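Local coordinates for arsenical resistance operon trans-acting repressor (Bacteroides vulgatus, PDB 3KTB), which probably acts as a DNA-binding repressor of the arsenical resistance operon and, like other ArsD proteins, may also carry arsenite to the efflux pump, at residues Glu37-Gln42 with Glu99-Asn104; Leu76-Thr79 with Glu84-Val87. All coordinates share one frame; numbering follows the deposited sequence.

How the contacts relate
From the N terminus the chain lays down strand 7-11, then helix 27-41, whose last turn is the first half of contact 1. It goes on through strand 47-50 and helix 62-69 before the hairpin of strands 78-81 and 84-87, where contact 2 closes a short loop. Helix 94-101 follows, and its C-terminal end returns to helix 27-41, making contact 1, which closes a long loop with contact 2 wholly inside it. The centres lie about 18 Å apart, yet the contacts meet through Trp100: its ring packs on Val87, with Trp100 CH2 3.8 Å from Val87 CG2, and on Ala86 and Thr79. The C-terminal helix is thus tied to both the edge hairpin and the first helix.

Contact 1: Glu37-Gln42 with Glu99-Asn104; sequences ESLKKQ and EWTGVN
Leu39 reaches across from the last turn of helix 27-41 to Thr101 and Val103, at and just beyond the end of helix 94-101. Along the side chain, CB and CG make no close contact with 99-104, and the two methyls do the touching. CG lies opposite the carbonyl carbon (chi1 -64°), which sends the fork across the gap. Leu39 CD1 comes 4.1 Å from Thr101 OG1. Leu39 CD2 does more, lying 3.6 Å from Thr101 CG2 and 3.7 Å from Thr101 OG1, so both branches of the threonine bear on one methyl. The same Leu39 CD2 is 4.0 Å from Val103 CG2. One turn on, Gln42 and Val103 approach from opposite directions, and the extended Gln42 chain brings Gln42 OE1 within 3.3 Å of Val103 CG1. No hydrogen bond crosses between the segments, so they meet through van der Waals packing. Gly102 breaks the helix with a positive phi of 79°, and the turn it makes brings Val103 in front of Leu39 and Gln42. Elsewhere in the chain, Leu39 packs on Val46 and Thr101 on Ile7. On helix 27-41, Lys41 NZ forms a salt bridge to the anti lone pair of Glu37 OE2; Glu37 packs on Met30 and Lys41 on Pro27 of the second subunit. Such pairing of the first and last helices fits the thioredoxin-like alpha-beta-alpha sandwich.

Contact 2: Leu76-Thr79 with Glu84-Val87; sequences LPIT and EIAV
Thr79 and Val87 form an antiparallel hydrogen-bonded pair, their CA atoms 5.2 Å apart, and Thr79 N donates almost straight to Val87 O at 3.0 Å with an N-H...O angle of 171°. The return bond is split. Ala86 N donates to Thr79 O at 2.9 Å, and Val87 N adds a weak second bond to Thr79 O at 3.5 Å. Two residues of strand 84-87 thus face one of its neighbour, a classic beta bulge, and Ala86 carries the helical psi (-35°) that makes room for it. Val87 O is used twice as well, since Ile78 CA points a C-H toward it at 3.5 Å. Just upstream, a cis peptide leads into Pro77 immediately before strand 78-81, the placement of the cis-proline that is a hallmark of the thioredoxin fold, consistent with the clan to which ArsD belongs. Pro77 itself barely touches the partner strand and rests on Tyr91. Of the side chains, Ile78 and Ile85 meet on one face of the hairpin. The Ile85 chain bends beyond CB (chi2 -69°), which swings Ile85 CD1 over to Ile78 CG2, 3.6 Å away, so a chain tip lands on a branch methyl rather than on another tip. Phe67 of helix 62-69 packs on both isoleucines. On the other face Thr79 and Val87 stand side by side, CB to CB 4.3 Å, with Pro92 against the threonine and Gln96 of helix 94-101 against the valine.

Contact 1: Glu37-Gln42 with Glu99-Asn104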
loop_
_atom_site.group_PDB
_atom_site.type_symbol
_atom_site.label_atom_id
_atom_site.label_comp_id
_atom_site.label_asym_id
_atom_site.label_seq_id
_atom_site.Cartn_x
_atom_site.Cartn_y
_atom_site.Cartn_z
ATOM N N GLU A 37 -6.209 34.059 13.077
ATOM C CA GLU A 37 -6.904 34.705 11.984
ATOM C C GLU A 37 -6.071 35.883 11.439
ATOM O O GLU A 37 -6.011 36.109 10.223
ATOM C CB GLU A 37 -8.297 35.138 12.461
ATOM C CG GLU A 37 -9.042 36.048 11.548
ATOM C CD GLU A 37 -9.347 35.418 10.194
ATOM O OE1 GLU A 37 -9.345 34.168 10.104
ATOM O OE2 GLU A 37 -9.588 36.188 9.224
ATOM N N SER A 38 -5.410 36.630 12.318
ATOM C CA SER A 38 -4.563 37.730 11.822
ATOM C C SER A 38 -3.436 37.177 10.951
ATOM O O SER A 38 -3.070 37.786 9.941
ATOM C CB SER A 38 -3.931 38.549 12.956
ATOM O OG SER A 38 -4.913 39.165 13.752
ATOM N N LEU A 39 -2.867 36.045 11.365
ATOM C CA LEU A 39 -1.819 35.419 10.562
ATOM C C LEU A 39 -2.366 34.948 9.213
ATOM O O LEU A 39 -1.721 35.162 8.183
ATOM C CB LEU A 39 -1.146 34.268 11.309
ATOM C CG LEU A 39 -0.431 34.794 12.553
ATOM C CD1 LEU A 39 -0.113 33.684 13.541
ATOM C CD2 LEU A 39 0.815 35.555 12.128
ATOM N N LYS A 40 -3.554 34.342 9.231
ATOM C CA LYS A 40 -4.186 33.806 8.026
ATOM C C LYS A 40 -4.305 34.921 6.995
ATOM O O LYS A 40 -3.925 34.764 5.814
ATOM C CB LYS A 40 -5.559 33.209 8.352
ATOM C CG LYS A 40 -6.317 32.571 7.161
ATOM C CD LYS A 40 -7.641 31.945 7.636
ATOM C CE LYS A 40 -8.552 31.416 6.506
ATOM N NZ LYS A 40 -9.147 32.485 5.611
ATOM N N LYS A 41 -4.782 36.068 7.460
ATOM C CA LYS A 41 -4.943 37.232 6.594
ATOM C C LYS A 41 -3.639 37.619 5.909
ATOM O O LYS A 41 -3.666 38.270 4.866
ATOM C CB LYS A 41 -5.461 38.427 7.399
ATOM C CG LYS A 41 -6.951 38.364 7.673
ATOM C CD LYS A 41 -7.464 39.698 8.220
ATOM C CE LYS A 41 -8.990 39.659 8.425
ATOM N NZ LYS A 41 -9.419 38.712 9.524
ATOM N N GLN A 42 -2.501 37.253 6.505
ATOM C CA GLN A 42 -1.195 37.603 5.934
ATOM C C GLN A 42 -0.562 36.400 5.249
ATOM O O GLN A 42 0.632 36.363 4.984
ATOM C CB GLN A 42 -0.277 38.173 7.014
ATOM C CG GLN A 42 -0.789 39.493 7.535
ATOM C CD GLN A 42 0.138 40.119 8.546
ATOM O OE1 GLN A 42 -0.138 40.085 9.743
ATOM N NE2 GLN A 42 1.248 40.693 8.077
ATOM N N GLU A 99 7.058 36.263 17.787
ATOM C CA GLU A 99 8.474 35.990 17.586
ATOM C C GLU A 99 8.681 34.893 16.547
ATOM O O GLU A 99 9.548 35.009 15.683
ATOM C CB GLU A 99 9.180 35.653 18.910
ATOM C CG GLU A 99 9.665 36.888 19.691
ATOM C CD GLU A 99 9.833 36.644 21.205
ATOM O OE1 GLU A 99 10.249 37.586 21.921
ATOM O OE2 GLU A 99 9.542 35.521 21.686
ATOM N N TRP A 100 7.871 33.841 16.613
ATOM C CA TRP A 100 8.039 32.703 15.705
ATOM C C TRP A 100 7.663 33.042 14.274
ATOM O O TRP A 100 8.016 32.330 13.327
ATOM C CB TRP A 100 7.163 31.548 16.145
ATOM C CG TRP A 100 7.576 30.972 17.414
ATOM C CD1 TRP A 100 8.842 30.957 17.940
ATOM C CD2 TRP A 100 6.735 30.291 18.344
ATOM N NE1 TRP A 100 8.833 30.303 19.147
ATOM C CE2 TRP A 100 7.554 29.884 19.423
ATOM C CE3 TRP A 100 5.370 29.983 18.371
ATOM C CZ2 TRP A 100 7.049 29.185 20.523
ATOM C CZ3 TRP A 100 4.869 29.293 19.458
ATOM C CH2 TRP A 100 5.715 28.900 20.525
ATOM N N THR A 101 6.966 34.154 14.135
ATOM C CA THR A 101 6.218 34.451 12.937
ATOM C C THR A 101 6.774 35.718 12.258
ATOM O O THR A 101 6.629 35.926 11.057
ATOM C CB THR A 101 4.748 34.588 13.371
ATOM O OG1 THR A 101 3.939 33.582 12.742
ATOM C CG2 THR A 101 4.231 35.943 13.132
ATOM N N GLY A 102 7.443 36.556 13.034
ATOM C CA GLY A 102 7.983 37.789 12.495
ATOM C C GLY A 102 6.913 38.853 12.354
ATOM O O GLY A 102 7.205 39.981 11.972
ATOM N N VAL A 103 5.667 38.499 12.662
ATOM C CA VAL A 103 4.561 39.451 12.555
ATOM C C VAL A 103 4.327 40.210 13.863
ATOM O O VAL A 103 4.299 39.603 14.937
ATOM C CB VAL A 103 3.253 38.752 12.103
ATOM C CG1 VAL A 103 2.066 39.715 12.199
ATOM C CG2 VAL A 103 3.417 38.204 10.682
ATOM N N ASN A 104 4.171 41.532 13.770
ATOM C CA ASN A 104 3.877 42.358 14.943
ATOM C C ASN A 104 2.398 42.300 15.291
ATOM O O ASN A 104 1.594 43.070 14.767
ATOM C CB ASN A 104 4.315 43.814 14.732
ATOM C CG ASN A 104 3.972 44.716 15.922
ATOM O OD1 ASN A 104 3.842 44.251 17.056
ATOM N ND2 ASN A 104 3.830 46.010 15.660
#

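Contact 2: Leu76-Thr79 with Glu84-Val87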
loop_
_atom_site.group_PDB
_atom_site.type_symbol
_atom_site.label_atom_id
_atom_site.label_comp_id
_atom_site.label_asym_id
_atom_site.label_seq_id
_atom_site.Cartn_x
_atom_site.Cartn_y
_atom_site.Cartn_z
ATOM N N LEU A 76 -2.452 18.678 26.765
ATOM C CA LEU A 76 -3.026 19.423 25.652
ATOM C C LEU A 76 -3.514 20.768 26.186
ATOM O O LEU A 76 -4.068 20.821 27.293
ATOM C CB LEU A 76 -4.158 18.616 25.009
ATOM C CG LEU A 76 -3.753 17.320 24.281
ATOM C CD1 LEU A 76 -4.975 16.629 23.709
ATOM C CD2 LEU A 76 -2.747 17.564 23.176
ATOM N N PRO A 77 -3.316 21.862 25.404
ATOM C CA PRO A 77 -2.838 21.862 24.015
ATOM C C PRO A 77 -1.331 21.784 23.886
ATOM O O PRO A 77 -0.612 22.364 24.686
ATOM C CB PRO A 77 -3.284 23.235 23.504
ATOM C CG PRO A 77 -3.124 24.118 24.684
ATOM C CD PRO A 77 -3.506 23.241 25.897
ATOM N N ILE A 78 -0.865 21.094 22.854
ATOM C CA ILE A 78 0.543 21.045 22.538
ATOM C C ILE A 78 0.765 21.869 21.282
ATOM O O ILE A 78 0.040 21.705 20.298
ATOM C CB ILE A 78 0.982 19.604 22.229
ATOM C CG1 ILE A 78 0.872 18.708 23.467
ATOM C CG2 ILE A 78 2.391 19.580 21.679
ATOM C CD1 ILE A 78 1.112 17.239 23.166
ATOM N N THR A 79 1.768 22.742 21.310
ATOM C CA THR A 79 2.150 23.515 20.136
ATOM C C THR A 79 3.508 23.078 19.624
ATOM O O THR A 79 4.477 23.077 20.364
ATOM C CB THR A 79 2.234 24.979 20.469
ATOM O OG1 THR A 79 0.969 25.394 20.982
ATOM C CG2 THR A 79 2.549 25.785 19.216
ATOM N N GLU A 84 8.866 20.513 16.702
ATOM C CA GLU A 84 9.235 20.159 18.071
ATOM C C GLU A 84 8.372 20.841 19.117
ATOM O O GLU A 84 7.928 21.978 18.926
ATOM C CB GLU A 84 10.695 20.497 18.323
ATOM C CG GLU A 84 11.657 19.662 17.507
ATOM C CD GLU A 84 12.795 20.490 16.963
ATOM O OE1 GLU A 84 12.525 21.619 16.494
ATOM O OE2 GLU A 84 13.953 20.016 17.003
ATOM N N ILE A 85 8.142 20.139 20.224
ATOM C CA ILE A 85 7.338 20.662 21.322
ATOM C C ILE A 85 7.859 22.023 21.721
ATOM O O ILE A 85 9.033 22.164 21.995
ATOM C CB ILE A 85 7.434 19.776 22.563
ATOM C CG1 ILE A 85 7.102 18.323 22.221
ATOM C CG2 ILE A 85 6.522 20.301 23.666
ATOM C CD1 ILE A 85 5.668 18.096 21.868
ATOM N N ALA A 86 6.991 23.027 21.755
ATOM C CA ALA A 86 7.412 24.353 22.186
ATOM C C ALA A 86 6.610 24.802 23.407
ATOM O O ALA A 86 7.127 25.509 24.282
ATOM C CB ALA A 86 7.261 25.344 21.054
ATOM N N VAL A 87 5.338 24.413 23.455
ATOM C CA VAL A 87 4.494 24.764 24.591
ATOM C C VAL A 87 3.502 23.654 24.891
ATOM O O VAL A 87 3.031 22.967 23.986
ATOM C CB VAL A 87 3.706 26.075 24.350
ATOM C CG1 VAL A 87 3.151 26.629 25.671
ATOM C CG2 VAL A 87 4.567 27.109 23.670
#